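Phosphoacetylglucosamine mutase (Aspergillus lentulus, PDB 5O9X) catalyses the interconversion of N-acetylglucosamine 6-phosphate and N-acetylglucosamine 1-phosphate, probably by way of a bisphosphorylated sugar intermediate. Local coordinates at residues V461-F471 / A533-T541. The protein carries 1 engineered substitution. Residues are numbered along the deposited sequence; the frame is centred on the assembly and turned at random.
Sequences VRVEVAERSIF and ANAVRDAGT. Unlike the reference sequence in segment 461-471: Glu-467 (reference Asp).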
ATOM      1  N   VAL A 461      10.787 -11.101 -12.788  1.00 14.09           N
ATOM      2  CA  VAL A 461      11.208 -12.495 -12.462  1.00 13.70           C
ATOM      3  C   VAL A 461      11.595 -12.542 -11.004  1.00 15.28           C
ATOM      4  O   VAL A 461      12.431 -11.706 -10.563  1.00 13.79           O
ATOM      5  CB  VAL A 461      12.471 -12.908 -13.268  1.00 15.00           C
ATOM      6  CG1 VAL A 461      12.852 -14.417 -12.997  1.00 16.53           C
ATOM      7  CG2 VAL A 461      12.238 -12.702 -14.737  1.00 16.23           C
ATOM      8  N   ARG A 462      11.041 -13.522 -10.273  1.00 15.03           N
ATOM      9  CA  ARG A 462      11.314 -13.634  -8.850  1.00 18.23           C
ATOM     10  C   ARG A 462      12.420 -14.672  -8.776  1.00 17.78           C
ATOM     11  O   ARG A 462      12.225 -15.799  -9.251  1.00 16.55           O
ATOM     12  CB  ARG A 462      10.055 -14.135  -8.102  1.00 18.21           C
ATOM     13  CG  ARG A 462      10.094 -14.214  -6.552  1.00 19.96           C
ATOM     14  CD  ARG A 462       8.813 -14.962  -6.100  1.00 19.98           C
ATOM     15  NE  ARG A 462       8.687 -15.058  -4.647  1.00 22.64           N
ATOM     16  CZ  ARG A 462       9.393 -15.962  -3.947  1.00 24.63           C
ATOM     17  NH1 ARG A 462      10.187 -16.816  -4.593  1.00 22.40           N
ATOM     18  NH2 ARG A 462       9.287 -16.008  -2.637  1.00 23.15           N
ATOM     19  N   VAL A 463      13.580 -14.273  -8.231  1.00 15.99           N
ATOM     20  CA  VAL A 463      14.762 -15.137  -8.251  1.00 17.30           C
ATOM     21  C   VAL A 463      15.054 -15.596  -6.822  1.00 18.85           C
ATOM     22  O   VAL A 463      15.230 -14.773  -5.938  1.00 18.17           O
ATOM     23  CB  VAL A 463      16.028 -14.452  -8.873  1.00 18.58           C
ATOM     24  CG1 VAL A 463      17.260 -15.398  -8.814  1.00 18.31           C
ATOM     25  CG2 VAL A 463      15.729 -13.918 -10.292  1.00 16.75           C
ATOM     26  N   GLU A 464      15.134 -16.914  -6.612  1.00 18.62           N
ATOM     27  CA  GLU A 464      15.536 -17.434  -5.255  1.00 23.00           C
ATOM     28  C   GLU A 464      17.036 -17.492  -5.138  1.00 22.28           C
ATOM     29  O   GLU A 464      17.667 -17.891  -6.080  1.00 24.54           O
ATOM     30  CB  GLU A 464      14.876 -18.819  -5.029  1.00 27.14           C
ATOM     31  CG  GLU A 464      13.456 -18.537  -4.581  1.00 32.14           C
ATOM     32  CD  GLU A 464      12.613 -19.736  -4.296  1.00 41.07           C
ATOM     33  OE1 GLU A 464      13.016 -20.869  -4.673  1.00 40.57           O
ATOM     34  OE2 GLU A 464      11.491 -19.495  -3.762  1.00 47.55           O
ATOM     35  N   VAL A 465      17.601 -16.974  -4.051  1.00 22.96           N
ATOM     36  CA  VAL A 465      19.063 -16.995  -3.869  1.00 27.25           C
ATOM     37  C   VAL A 465      19.335 -17.525  -2.446  1.00 26.96           C
ATOM     38  O   VAL A 465      18.465 -17.445  -1.602  1.00 26.08           O
ATOM     39  CB  VAL A 465      19.657 -15.535  -4.020  1.00 27.39           C
ATOM     40  CG1 VAL A 465      19.436 -14.991  -5.435  1.00 24.04           C
ATOM     41  CG2 VAL A 465      19.022 -14.612  -2.989  1.00 26.88           C
ATOM     42  N   ALA A 466      20.567 -17.937  -2.124  1.00 31.70           N
ATOM     43  CA  ALA A 466      20.920 -18.372  -0.721  1.00 29.04           C
ATOM     44  C   ALA A 466      20.900 -17.274   0.249  1.00 34.67           C
ATOM     45  O   ALA A 466      20.579 -17.493   1.449  1.00 32.17           O
ATOM     46  CB  ALA A 466      22.324 -18.958  -0.662  1.00 34.10           C
ATOM     47  N   GLU A 467      21.305 -16.070  -0.207  1.00 33.17           N
ATOM     48  CA  GLU A 467      21.637 -15.049   0.769  1.00 35.41           C
ATOM     49  C   GLU A 467      21.264 -13.663   0.268  1.00 34.46           C
ATOM     50  O   GLU A 467      22.127 -12.969  -0.274  1.00 31.15           O
ATOM     51  CB  GLU A 467      23.163 -15.079   0.930  1.00 44.47           C
ATOM     52  CG  GLU A 467      23.647 -15.077   2.339  1.00 48.51           C
ATOM     53  CD  GLU A 467      23.392 -13.791   3.054  1.00 48.84           C
ATOM     54  OE1 GLU A 467      22.237 -13.294   3.059  1.00 43.42           O
ATOM     55  OE2 GLU A 467      24.369 -13.291   3.659  1.00 58.08           O
ATOM     56  N   ARG A 468      20.027 -13.232   0.426  1.00 27.81           N
ATOM     57  CA  ARG A 468      19.675 -12.030  -0.375  1.00 27.81           C
ATOM     58  C   ARG A 468      20.364 -10.759   0.226  1.00 25.62           C
ATOM     59  O   ARG A 468      20.448  -9.717  -0.443  1.00 24.68           O
ATOM     60  CB  ARG A 468      18.135 -11.909  -0.586  1.00 30.62           C
ATOM     61  CG  ARG A 468      17.455 -11.406   0.593  1.00 27.34           C
ATOM     62  CD  ARG A 468      15.951 -11.696   0.581  1.00 31.59           C
ATOM     63  NE  ARG A 468      15.690 -12.082   1.973  1.00 32.77           N
ATOM     64  CZ  ARG A 468      14.769 -11.576   2.760  1.00 33.08           C
ATOM     65  NH1 ARG A 468      13.874 -10.743   2.316  1.00 30.00           N
ATOM     66  NH2 ARG A 468      14.686 -12.027   4.004  1.00 42.69           N
ATOM     67  N   SER A 469      20.937 -10.888   1.432  1.00 24.08           N
ATOM     68  CA  SER A 469      21.615  -9.771   2.106  1.00 25.13           C
ATOM     69  C   SER A 469      22.884  -9.348   1.369  1.00 22.48           C
ATOM     70  O   SER A 469      23.364  -8.247   1.600  1.00 26.56           O
ATOM     71  CB  SER A 469      21.950 -10.060   3.566  1.00 28.24           C
ATOM     72  OG  SER A 469      23.091 -10.900   3.658  1.00 27.21           O
ATOM     73  N   ILE A 470      23.383 -10.167   0.457  1.00 22.70           N
ATOM     74  CA  ILE A 470      24.533  -9.695  -0.354  1.00 23.02           C
ATOM     75  C   ILE A 470      24.114  -8.755  -1.531  1.00 20.94           C
ATOM     76  O   ILE A 470      24.981  -8.170  -2.202  1.00 18.34           O
ATOM     77  CB  ILE A 470      25.406 -10.846  -0.872  1.00 24.57           C
ATOM     78  CG1 ILE A 470      24.707 -11.546  -2.057  1.00 21.17           C
ATOM     79  CG2 ILE A 470      25.728 -11.829   0.274  1.00 26.57           C
ATOM     80  CD1 ILE A 470      25.549 -12.550  -2.807  1.00 23.37           C
ATOM     81  N   PHE A 471      22.808  -8.643  -1.799  1.00 19.10           N
ATOM     82  CA  PHE A 471      22.311  -7.733  -2.890  1.00 18.80           C
ATOM     83  C   PHE A 471      21.956  -6.393  -2.258  1.00 20.60           C
ATOM     84  O   PHE A 471      20.952  -6.283  -1.532  1.00 17.91           O
ATOM     85  CB  PHE A 471      21.087  -8.342  -3.568  1.00 19.07           C
ATOM     86  CG  PHE A 471      21.423  -9.578  -4.339  1.00 19.01           C
ATOM     87  CD1 PHE A 471      21.776  -9.484  -5.704  1.00 18.01           C
ATOM     88  CD2 PHE A 471      21.562 -10.829  -3.673  1.00 18.19           C
ATOM     89  CE1 PHE A 471      22.084 -10.641  -6.442  1.00 22.01           C
ATOM     90  CE2 PHE A 471      21.896 -11.958  -4.399  1.00 18.52           C
ATOM     91  CZ  PHE A 471      22.175 -11.882  -5.754  1.00 19.19           C
ATOM     92  N   ALA A 533      18.161 -12.240 -14.792  1.00 13.43           N
ATOM     93  CA  ALA A 533      17.875 -13.192 -13.709  1.00 14.69           C
ATOM     94  C   ALA A 533      18.961 -14.315 -13.592  1.00 15.35           C
ATOM     95  O   ALA A 533      19.232 -14.794 -12.491  1.00 14.97           O
ATOM     96  CB  ALA A 533      16.505 -13.837 -13.973  1.00 16.72           C
ATOM     97  N   ASN A 534      19.444 -14.817 -14.730  1.00 14.97           N
ATOM     98  CA  ASN A 534      20.488 -15.884 -14.656  1.00 16.92           C
ATOM     99  C   ASN A 534      21.776 -15.334 -14.027  1.00 17.99           C
ATOM    100  O   ASN A 534      22.385 -15.982 -13.221  1.00 19.79           O
ATOM    101  CB  ASN A 534      20.774 -16.403 -16.038  1.00 17.02           C
ATOM    102  CG  ASN A 534      19.678 -17.359 -16.506  1.00 18.85           C
ATOM    103  OD1 ASN A 534      18.858 -17.853 -15.700  1.00 17.71           O
ATOM    104  ND2 ASN A 534      19.670 -17.632 -17.788  1.00 17.26           N
ATOM    105  N   ALA A 535      22.143 -14.109 -14.352  1.00 16.03           N
ATOM    106  CA  ALA A 535      23.331 -13.434 -13.687  1.00 16.27           C
ATOM    107  C   ALA A 535      23.144 -13.265 -12.179  1.00 16.91           C
ATOM    108  O   ALA A 535      24.082 -13.512 -11.355  1.00 16.73           O
ATOM    109  CB  ALA A 535      23.612 -12.092 -14.386  1.00 15.24           C
ATOM    110  N   VAL A 536      21.908 -12.922 -11.749  1.00 16.17           N
ATOM    111  CA  VAL A 536      21.594 -12.806 -10.302  1.00 16.27           C
ATOM    112  C   VAL A 536      21.646 -14.179  -9.614  1.00 19.89           C
ATOM    113  O   VAL A 536      22.188 -14.318  -8.541  1.00 19.69           O
ATOM    114  CB  VAL A 536      20.123 -12.211 -10.142  1.00 17.40           C
ATOM    115  CG1 VAL A 536      19.568 -12.308  -8.726  1.00 17.15           C
ATOM    116  CG2 VAL A 536      20.075 -10.754 -10.657  1.00 15.94           C
ATOM    117  N   ARG A 537      21.023 -15.167 -10.246  1.00 21.77           N
ATOM    118  CA  ARG A 537      20.884 -16.516  -9.638  1.00 28.18           C
ATOM    119  C   ARG A 537      22.274 -17.068  -9.422  1.00 26.13           C
ATOM    120  O   ARG A 537      22.587 -17.442  -8.307  1.00 31.41           O
ATOM    121  CB  ARG A 537      20.020 -17.450 -10.501  1.00 26.57           C
ATOM    122  CG  ARG A 537      19.370 -18.575  -9.626  1.00 34.78           C
ATOM    123  CD  ARG A 537      18.353 -19.425 -10.475  1.00 36.31           C
ATOM    124  NE  ARG A 537      17.183 -18.692 -11.069  1.00 33.95           N
ATOM    125  CZ  ARG A 537      17.083 -18.174 -12.302  1.00 31.74           C
ATOM    126  NH1 ARG A 537      18.103 -18.242 -13.108  1.00 37.34           N
ATOM    127  NH2 ARG A 537      15.948 -17.572 -12.744  1.00 27.34           N
ATOM    128  N   ASP A 538      23.108 -16.982 -10.438  1.00 25.42           N
ATOM    129  CA  ASP A 538      24.499 -17.340 -10.397  1.00 32.04           C
ATOM    130  C   ASP A 538      25.254 -16.634  -9.239  1.00 34.77           C
ATOM    131  O   ASP A 538      25.834 -17.313  -8.348  1.00 31.97           O
ATOM    132  CB  ASP A 538      25.106 -17.058 -11.773  1.00 33.23           C
ATOM    133  CG  ASP A 538      26.537 -17.487 -11.905  1.00 51.71           C
ATOM    134  OD1 ASP A 538      27.247 -17.526 -10.872  1.00 60.88           O
ATOM    135  OD2 ASP A 538      26.957 -17.759 -13.073  1.00 51.82           O
ATOM    136  N   ALA A 539      25.185 -15.311  -9.176  1.00 27.76           N
ATOM    137  CA  ALA A 539      25.791 -14.583  -8.046  1.00 27.81           C
ATOM    138  C   ALA A 539      25.232 -14.975  -6.644  1.00 28.75           C
ATOM    139  O   ALA A 539      25.978 -14.902  -5.658  1.00 30.88           O
ATOM    140  CB  ALA A 539      25.646 -13.062  -8.282  1.00 27.23           C
ATOM    141  N   GLY A 540      23.924 -15.323  -6.525  1.00 24.01           N
ATOM    142  CA  GLY A 540      23.307 -15.320  -5.212  1.00 29.61           C
ATOM    143  C   GLY A 540      23.336 -16.687  -4.568  1.00 39.73           C
ATOM    144  O   GLY A 540      22.760 -16.899  -3.505  1.00 40.51           O
ATOM    145  N   THR A 541      24.062 -17.594  -5.215  1.00 37.56           N
ATOM    146  CA  THR A 541      23.813 -19.029  -5.075  1.00 48.62           C
ATOM    147  C   THR A 541      25.166 -19.779  -5.009  1.00 47.87           C
ATOM    148  O   THR A 541      25.221 -21.009  -5.127  1.00 53.63           O
ATOM    149  CB  THR A 541      22.775 -19.449  -6.190  1.00 54.77           C
ATOM    150  OG1 THR A 541      21.728 -20.290  -5.665  1.00 60.55           O
ATOM    151  CG2 THR A 541      23.422 -20.010  -7.507  1.00 36.60           C
TER
HETATM  152  O   HOH W   1      13.231 -17.669 -10.941  1.00 32.39           O
HETATM  153  O   HOH W   2      14.995 -18.823  -8.949  1.00 28.84           O
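Val-463 meets the last turns of helix 522-539 with both of its methyl groups. Val-463 CG1 lies anti to the backbone N (chi1 178°) and reaches Arg-537 CB at 3.8 Å and Val-536 CG1 at 3.9 Å. CG2 turns to Ala-533 CB, which also receives Val-461 CG1. The two valines thus share one small alanine, one turn of helix before Arg-537.

Phe-471 comes from the far end of segment 461-471. Its ring turns an edge to the end of the helix, and Gly-540 CA lies near the ring plane, 3.7 Å from Phe-471 CZ. Phe-471 CE1 touches Val-536 CG1 at 3.8 Å. Gly-540 has no side chain, which lets Phe-471 and Val-465 approach its backbone closely. One direct hydrogen bond joins the segments: Ala-466 N gives to Gly-540 O at 2.8 Å, with the donor 30° out of the carbonyl plane.

Arg-537 borders the solvent side. A bend at chi3 turns its guanidinium so that its edge meets two waters. One accepts from NE and from Glu-464 N; the other accepts from NH2 and donates to Arg-462 O. Arg-537 NH1 binds Asn-534 OD1 at 2.7 Å, in both the guanidinium and carbonyl planes, which helps fix the group's rotation.

Val-513 of the neighbouring strand 513-518 touches Val-465, Phe-471 and Val-536 and continues the apolar layer. Strand 458-463 is an edge of an antiparallel sheet, and helix 522-539 packs on it, nearly parallel to the strand (10° between the segment axes). This is part of the helix-on-sheet packing of the C-terminal domain of the phosphohexomutase family, with its TBP-like fold, at the edge strand and the C-terminal end of the helix.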